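Local structure of salt-tolerant glutaminase (Micrococcus luteus, 3AGD) at residues E94-E102 and R166-Y177. The protein probably hydrolyses L-glutamine to L-glutamate and ammonium, as a salt-tolerant enzyme of the glutaminase family. Numbering follows the deposited sequence.
Sequences EAFNELSLE and RNLSLAHMLRSY
Beside the glutamate-binding site of the glutaminase domain, Glu94 and Arg166 join the 94-102 loop to the helix that carries the ligand-binding Asn167. Arg166 reaches over with an extended chain, and its NH1 and NH2 both grip Glu94 OE2, each at 3.0 Å, with that oxygen in the guanidinium plane. The carboxylate is turned 75° from this plane and receives NH2 on its anti lone pair. Its other oxygen, OE1, accepts from the backbone N of Asn114, another ligand-binding residue, so one acidic side chain serves both neighbours. Further along, apolar side chains meet between the two polar ends: Leu170 CD2 lies over one face of the Phe96 ring, 4.0 Å from its centroid, while Met173, with CG anti to the backbone N (chi1 -170°), sets that CG 3.8 Å from Leu101 CD1. Just past the helix, Tyr177 offers a broad ring for Leu101 CB to cover, 3.9 Å from its centroid. The phenol reaches beyond this apolar patch, where its OH donates to Glu98 OE2 over 2.6 Å, closing the far end with a second polar tie. Helix 114-123 packs behind Leu170 and Leu174 through Leu118, and helix 184-195 meets helix 165-176 at Leu168 and Ala171.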
ATOM      1  N   GLU A  94     -22.931   4.499   5.905  1.00 24.33           N
ATOM      2  CA  GLU A  94     -23.551   5.348   6.922  1.00 23.41           C
ATOM      3  C   GLU A  94     -24.870   4.817   7.497  1.00 23.45           C
ATOM      4  O   GLU A  94     -25.213   5.123   8.639  1.00 24.90           O
ATOM      5  CB  GLU A  94     -23.739   6.761   6.356  1.00 21.79           C
ATOM      6  CG  GLU A  94     -24.245   7.803   7.352  1.00 22.60           C
ATOM      7  CD  GLU A  94     -23.444   7.834   8.644  1.00 22.45           C
ATOM      8  OE1 GLU A  94     -22.197   7.806   8.586  1.00 19.89           O
ATOM      9  OE2 GLU A  94     -24.066   7.900   9.722  1.00 20.17           O
ATOM     10  N   ALA A  95     -25.600   4.020   6.720  1.00 22.98           N
ATOM     11  CA  ALA A  95     -26.873   3.455   7.180  1.00 26.29           C
ATOM     12  C   ALA A  95     -26.673   2.784   8.538  1.00 26.21           C
ATOM     13  O   ALA A  95     -25.794   1.932   8.689  1.00 24.65           O
ATOM     14  CB  ALA A  95     -27.394   2.435   6.164  1.00 29.09           C
ATOM     15  N   PHE A  96     -27.486   3.163   9.523  1.00 24.33           N
ATOM     16  CA  PHE A  96     -27.345   2.600  10.861  1.00 25.85           C
ATOM     17  C   PHE A  96     -28.260   1.428  11.179  1.00 25.26           C
ATOM     18  O   PHE A  96     -29.470   1.495  10.977  1.00 26.02           O
ATOM     19  CB  PHE A  96     -27.566   3.674  11.930  1.00 27.60           C
ATOM     20  CG  PHE A  96     -27.337   3.176  13.336  1.00 25.04           C
ATOM     21  CD1 PHE A  96     -26.051   2.890  13.784  1.00 23.81           C
ATOM     22  CD2 PHE A  96     -28.409   2.954  14.195  1.00 27.24           C
ATOM     23  CE1 PHE A  96     -25.832   2.385  15.070  1.00 25.30           C
ATOM     24  CE2 PHE A  96     -28.206   2.450  15.485  1.00 26.76           C
ATOM     25  CZ  PHE A  96     -26.914   2.163  15.923  1.00 25.90           C
ATOM     26  N   ASN A  97     -27.664   0.359  11.692  1.00 24.94           N
ATOM     27  CA  ASN A  97     -28.406  -0.826  12.090  1.00 25.61           C
ATOM     28  C   ASN A  97     -28.025  -1.090  13.542  1.00 25.15           C
ATOM     29  O   ASN A  97     -26.846  -1.269  13.855  1.00 25.06           O
ATOM     30  CB  ASN A  97     -28.021  -2.030  11.230  1.00 31.69           C
ATOM     31  CG  ASN A  97     -28.904  -3.237  11.498  1.00 42.59           C
ATOM     32  OD1 ASN A  97     -29.175  -3.577  12.649  1.00 45.65           O
ATOM     33  ND2 ASN A  97     -29.353  -3.892  10.434  1.00 46.19           N
ATOM     34  N   GLU A  98     -29.021  -1.102  14.423  1.00 25.86           N
ATOM     35  CA  GLU A  98     -28.804  -1.327  15.853  1.00 25.66           C
ATOM     36  C   GLU A  98     -28.009  -2.601  16.142  1.00 26.05           C
ATOM     37  O   GLU A  98     -27.273  -2.671  17.123  1.00 24.90           O
ATOM     38  CB  GLU A  98     -30.152  -1.395  16.580  1.00 25.46           C
ATOM     39  CG  GLU A  98     -30.041  -1.424  18.095  1.00 27.64           C
ATOM     40  CD  GLU A  98     -31.390  -1.533  18.781  1.00 25.73           C
ATOM     41  OE1 GLU A  98     -32.415  -1.263  18.127  1.00 23.58           O
ATOM     42  OE2 GLU A  98     -31.424  -1.879  19.977  1.00 26.92           O
ATOM     43  N   LEU A  99     -28.169  -3.605  15.287  1.00 28.74           N
ATOM     44  CA  LEU A  99     -27.478  -4.881  15.445  1.00 30.00           C
ATOM     45  C   LEU A  99     -25.966  -4.732  15.605  1.00 29.32           C
ATOM     46  O   LEU A  99     -25.336  -5.508  16.314  1.00 31.09           O
ATOM     47  CB  LEU A  99     -27.766  -5.783  14.242  1.00 35.15           C
ATOM     48  CG  LEU A  99     -29.218  -6.222  14.027  1.00 40.65           C
ATOM     49  CD1 LEU A  99     -29.334  -6.977  12.707  1.00 42.30           C
ATOM     50  CD2 LEU A  99     -29.670  -7.103  15.184  1.00 43.34           C
ATOM     51  N   SER A 100     -25.389  -3.735  14.944  1.00 27.98           N
ATOM     52  CA  SER A 100     -23.949  -3.506  15.011  1.00 25.61           C
ATOM     53  C   SER A 100     -23.455  -3.299  16.439  1.00 26.46           C
ATOM     54  O   SER A 100     -22.314  -3.637  16.762  1.00 28.01           O
ATOM     55  CB  SER A 100     -23.568  -2.292  14.154  1.00 26.67           C
ATOM     56  OG  SER A 100     -24.097  -1.088  14.691  1.00 26.28           O
ATOM     57  N   LEU A 101     -24.318  -2.752  17.292  1.00 27.14           N
ATOM     58  CA  LEU A 101     -23.968  -2.490  18.688  1.00 28.61           C
ATOM     59  C   LEU A 101     -24.337  -3.652  19.603  1.00 34.56           C
ATOM     60  O   LEU A 101     -23.801  -3.779  20.704  1.00 32.02           O
ATOM     61  CB  LEU A 101     -24.690  -1.240  19.190  1.00 24.91           C
ATOM     62  CG  LEU A 101     -24.536   0.042  18.378  1.00 23.16           C
ATOM     63  CD1 LEU A 101     -25.400   1.127  18.996  1.00 22.25           C
ATOM     64  CD2 LEU A 101     -23.068   0.454  18.335  1.00 21.46           C
ATOM     65  N   GLU A 102     -25.265  -4.488  19.149  1.00 41.43           N
ATOM     66  CA  GLU A 102     -25.709  -5.629  19.938  1.00 47.75           C
ATOM     67  C   GLU A 102     -24.668  -6.731  19.999  1.00 50.01           C
ATOM     68  O   GLU A 102     -24.915  -7.785  20.578  1.00 52.14           O
ATOM     69  CB  GLU A 102     -27.018  -6.193  19.381  1.00 53.08           C
ATOM     70  CG  GLU A 102     -28.180  -5.208  19.401  1.00 59.23           C
ATOM     71  CD  GLU A 102     -29.503  -5.862  19.051  1.00 64.43           C
ATOM     72  OE1 GLU A 102     -29.593  -6.487  17.974  1.00 64.88           O
ATOM     73  OE2 GLU A 102     -30.455  -5.749  19.854  1.00 68.05           O
ATOM     74  N   ARG A 166     -30.950  13.267  13.386  1.00 17.15           N
ATOM     75  CA  ARG A 166     -30.353  11.974  13.069  1.00 15.00           C
ATOM     76  C   ARG A 166     -29.117  11.699  13.916  1.00 16.19           C
ATOM     77  O   ARG A 166     -28.982  10.613  14.484  1.00 17.84           O
ATOM     78  CB  ARG A 166     -30.002  11.858  11.577  1.00 15.25           C
ATOM     79  CG  ARG A 166     -29.336  10.514  11.239  1.00 15.18           C
ATOM     80  CD  ARG A 166     -29.329  10.183   9.751  1.00 14.01           C
ATOM     81  NE  ARG A 166     -28.723   8.873   9.504  1.00 13.59           N
ATOM     82  CZ  ARG A 166     -27.420   8.607   9.602  1.00 17.84           C
ATOM     83  NH1 ARG A 166     -26.559   9.564   9.933  1.00 15.66           N
ATOM     84  NH2 ARG A 166     -26.974   7.373   9.393  1.00 18.70           N
ATOM     85  N   ASN A 167     -28.209  12.667  14.016  1.00 14.99           N
ATOM     86  CA  ASN A 167     -27.009  12.447  14.824  1.00 16.99           C
ATOM     87  C   ASN A 167     -27.342  12.329  16.310  1.00 18.02           C
ATOM     88  O   ASN A 167     -26.668  11.603  17.050  1.00 17.26           O
ATOM     89  CB  ASN A 167     -25.975  13.555  14.594  1.00 19.28           C
ATOM     90  CG  ASN A 167     -25.190  13.351  13.311  1.00 17.32           C
ATOM     91  OD1 ASN A 167     -24.860  12.220  12.951  1.00 18.69           O
ATOM     92  ND2 ASN A 167     -24.877  14.439  12.625  1.00 15.67           N
ATOM     93  N   LEU A 168     -28.374  13.052  16.745  1.00 15.90           N
ATOM     94  CA  LEU A 168     -28.820  12.990  18.136  1.00 14.07           C
ATOM     95  C   LEU A 168     -29.381  11.582  18.367  1.00 12.98           C
ATOM     96  O   LEU A 168     -29.232  11.005  19.442  1.00 16.55           O
ATOM     97  CB  LEU A 168     -29.901  14.043  18.392  1.00 12.71           C
ATOM     98  CG  LEU A 168     -29.410  15.490  18.539  1.00 14.20           C
ATOM     99  CD1 LEU A 168     -30.575  16.484  18.386  1.00 11.77           C
ATOM    100  CD2 LEU A 168     -28.740  15.640  19.889  1.00  9.03           C
ATOM    101  N   SER A 169     -30.018  11.028  17.343  1.00 13.41           N
ATOM    102  CA  SER A 169     -30.565   9.679  17.434  1.00 13.76           C
ATOM    103  C   SER A 169     -29.421   8.693  17.640  1.00 16.40           C
ATOM    104  O   SER A 169     -29.479   7.834  18.520  1.00 17.90           O
ATOM    105  CB  SER A 169     -31.311   9.317  16.155  1.00  9.75           C
ATOM    106  OG  SER A 169     -31.613   7.936  16.143  1.00 16.30           O
ATOM    107  N   LEU A 170     -28.381   8.819  16.823  1.00 14.12           N
ATOM    108  CA  LEU A 170     -27.227   7.936  16.936  1.00 16.16           C
ATOM    109  C   LEU A 170     -26.595   8.091  18.319  1.00 18.43           C
ATOM    110  O   LEU A 170     -26.286   7.103  18.985  1.00 20.56           O
ATOM    111  CB  LEU A 170     -26.204   8.259  15.846  1.00 16.70           C
ATOM    112  CG  LEU A 170     -26.686   8.103  14.392  1.00 17.84           C
ATOM    113  CD1 LEU A 170     -25.562   8.487  13.433  1.00 14.10           C
ATOM    114  CD2 LEU A 170     -27.133   6.659  14.138  1.00 16.64           C
ATOM    115  N   ALA A 171     -26.421   9.333  18.755  1.00 17.76           N
ATOM    116  CA  ALA A 171     -25.835   9.600  20.061  1.00 16.35           C
ATOM    117  C   ALA A 171     -26.636   8.939  21.182  1.00 18.12           C
ATOM    118  O   ALA A 171     -26.061   8.322  22.081  1.00 21.00           O
ATOM    119  CB  ALA A 171     -25.738  11.104  20.298  1.00 14.99           C
ATOM    120  N   HIS A 172     -27.960   9.068  21.139  1.00 17.97           N
ATOM    121  CA  HIS A 172     -28.800   8.453  22.169  1.00 17.98           C
ATOM    122  C   HIS A 172     -28.663   6.936  22.159  1.00 17.53           C
ATOM    123  O   HIS A 172     -28.560   6.309  23.212  1.00 20.90           O
ATOM    124  CB  HIS A 172     -30.271   8.836  21.975  1.00 14.98           C
ATOM    125  CG  HIS A 172     -30.642  10.146  22.601  1.00 15.93           C
ATOM    126  ND1 HIS A 172     -30.641  10.346  23.965  1.00 13.82           N
ATOM    127  CD2 HIS A 172     -31.031  11.321  22.051  1.00 19.40           C
ATOM    128  CE1 HIS A 172     -31.015  11.586  24.228  1.00 13.50           C
ATOM    129  NE2 HIS A 172     -31.259  12.199  23.083  1.00 17.30           N
ATOM    130  N   MET A 173     -28.655   6.342  20.972  1.00 16.65           N
ATOM    131  CA  MET A 173     -28.521   4.896  20.877  1.00 17.47           C
ATOM    132  C   MET A 173     -27.171   4.461  21.438  1.00 15.74           C
ATOM    133  O   MET A 173     -27.073   3.460  22.145  1.00 14.10           O
ATOM    134  CB  MET A 173     -28.647   4.437  19.421  1.00 19.40           C
ATOM    135  CG  MET A 173     -28.768   2.920  19.266  1.00 22.18           C
ATOM    136  SD  MET A 173     -30.305   2.243  19.968  1.00 21.66           S
ATOM    137  CE  MET A 173     -31.441   2.547  18.618  1.00 17.55           C
ATOM    138  N   LEU A 174     -26.123   5.215  21.125  1.00 15.93           N
ATOM    139  CA  LEU A 174     -24.793   4.872  21.616  1.00 16.23           C
ATOM    140  C   LEU A 174     -24.721   4.935  23.146  1.00 17.40           C
ATOM    141  O   LEU A 174     -24.063   4.099  23.765  1.00 18.62           O
ATOM    142  CB  LEU A 174     -23.736   5.787  20.985  1.00 12.48           C
ATOM    143  CG  LEU A 174     -23.530   5.613  19.472  1.00 14.11           C
ATOM    144  CD1 LEU A 174     -22.590   6.690  18.952  1.00 12.50           C
ATOM    145  CD2 LEU A 174     -22.962   4.232  19.171  1.00 10.79           C
ATOM    146  N   ARG A 175     -25.386   5.919  23.756  1.00 15.66           N
ATOM    147  CA  ARG A 175     -25.393   6.026  25.218  1.00 18.08           C
ATOM    148  C   ARG A 175     -26.085   4.778  25.765  1.00 21.13           C
ATOM    149  O   ARG A 175     -25.651   4.189  26.750  1.00 19.86           O
ATOM    150  CB  ARG A 175     -26.178   7.261  25.682  1.00 16.32           C
ATOM    151  CG  ARG A 175     -25.388   8.558  25.716  1.00 22.22           C
ATOM    152  CD  ARG A 175     -26.300   9.750  25.995  1.00 24.39           C
ATOM    153  NE  ARG A 175     -27.106   9.559  27.197  1.00 25.05           N
ATOM    154  CZ  ARG A 175     -26.637   9.633  28.437  1.00 23.96           C
ATOM    155  NH1 ARG A 175     -25.357   9.902  28.654  1.00 21.68           N
ATOM    156  NH2 ARG A 175     -27.449   9.420  29.464  1.00 21.81           N
ATOM    157  N   SER A 176     -27.175   4.405  25.103  1.00 20.48           N
ATOM    158  CA  SER A 176     -27.981   3.246  25.459  1.00 20.79           C
ATOM    159  C   SER A 176     -27.132   1.987  25.608  1.00 20.05           C
ATOM    160  O   SER A 176     -27.419   1.135  26.445  1.00 19.01           O
ATOM    161  CB  SER A 176     -29.046   3.031  24.381  1.00 24.52           C
ATOM    162  OG  SER A 176     -29.843   1.903  24.662  1.00 39.14           O
ATOM    163  N   TYR A 177     -26.087   1.872  24.793  1.00 19.29           N
ATOM    164  CA  TYR A 177     -25.206   0.710  24.848  1.00 19.83           C
ATOM    165  C   TYR A 177     -23.882   0.979  25.552  1.00 21.36           C
ATOM    166  O   TYR A 177     -22.936   0.201  25.410  1.00 25.45           O
ATOM    167  CB  TYR A 177     -24.917   0.177  23.437  1.00 20.69           C
ATOM    168  CG  TYR A 177     -26.068  -0.576  22.811  1.00 19.15           C
ATOM    169  CD1 TYR A 177     -27.162   0.100  22.277  1.00 16.54           C
ATOM    170  CD2 TYR A 177     -26.072  -1.971  22.773  1.00 21.87           C
ATOM    171  CE1 TYR A 177     -28.233  -0.588  21.720  1.00 15.52           C
ATOM    172  CE2 TYR A 177     -27.142  -2.674  22.218  1.00 20.20           C
ATOM    173  CZ  TYR A 177     -28.216  -1.975  21.694  1.00 17.47           C
ATOM    174  OH  TYR A 177     -29.269  -2.658  21.137  1.00 15.96           O
TER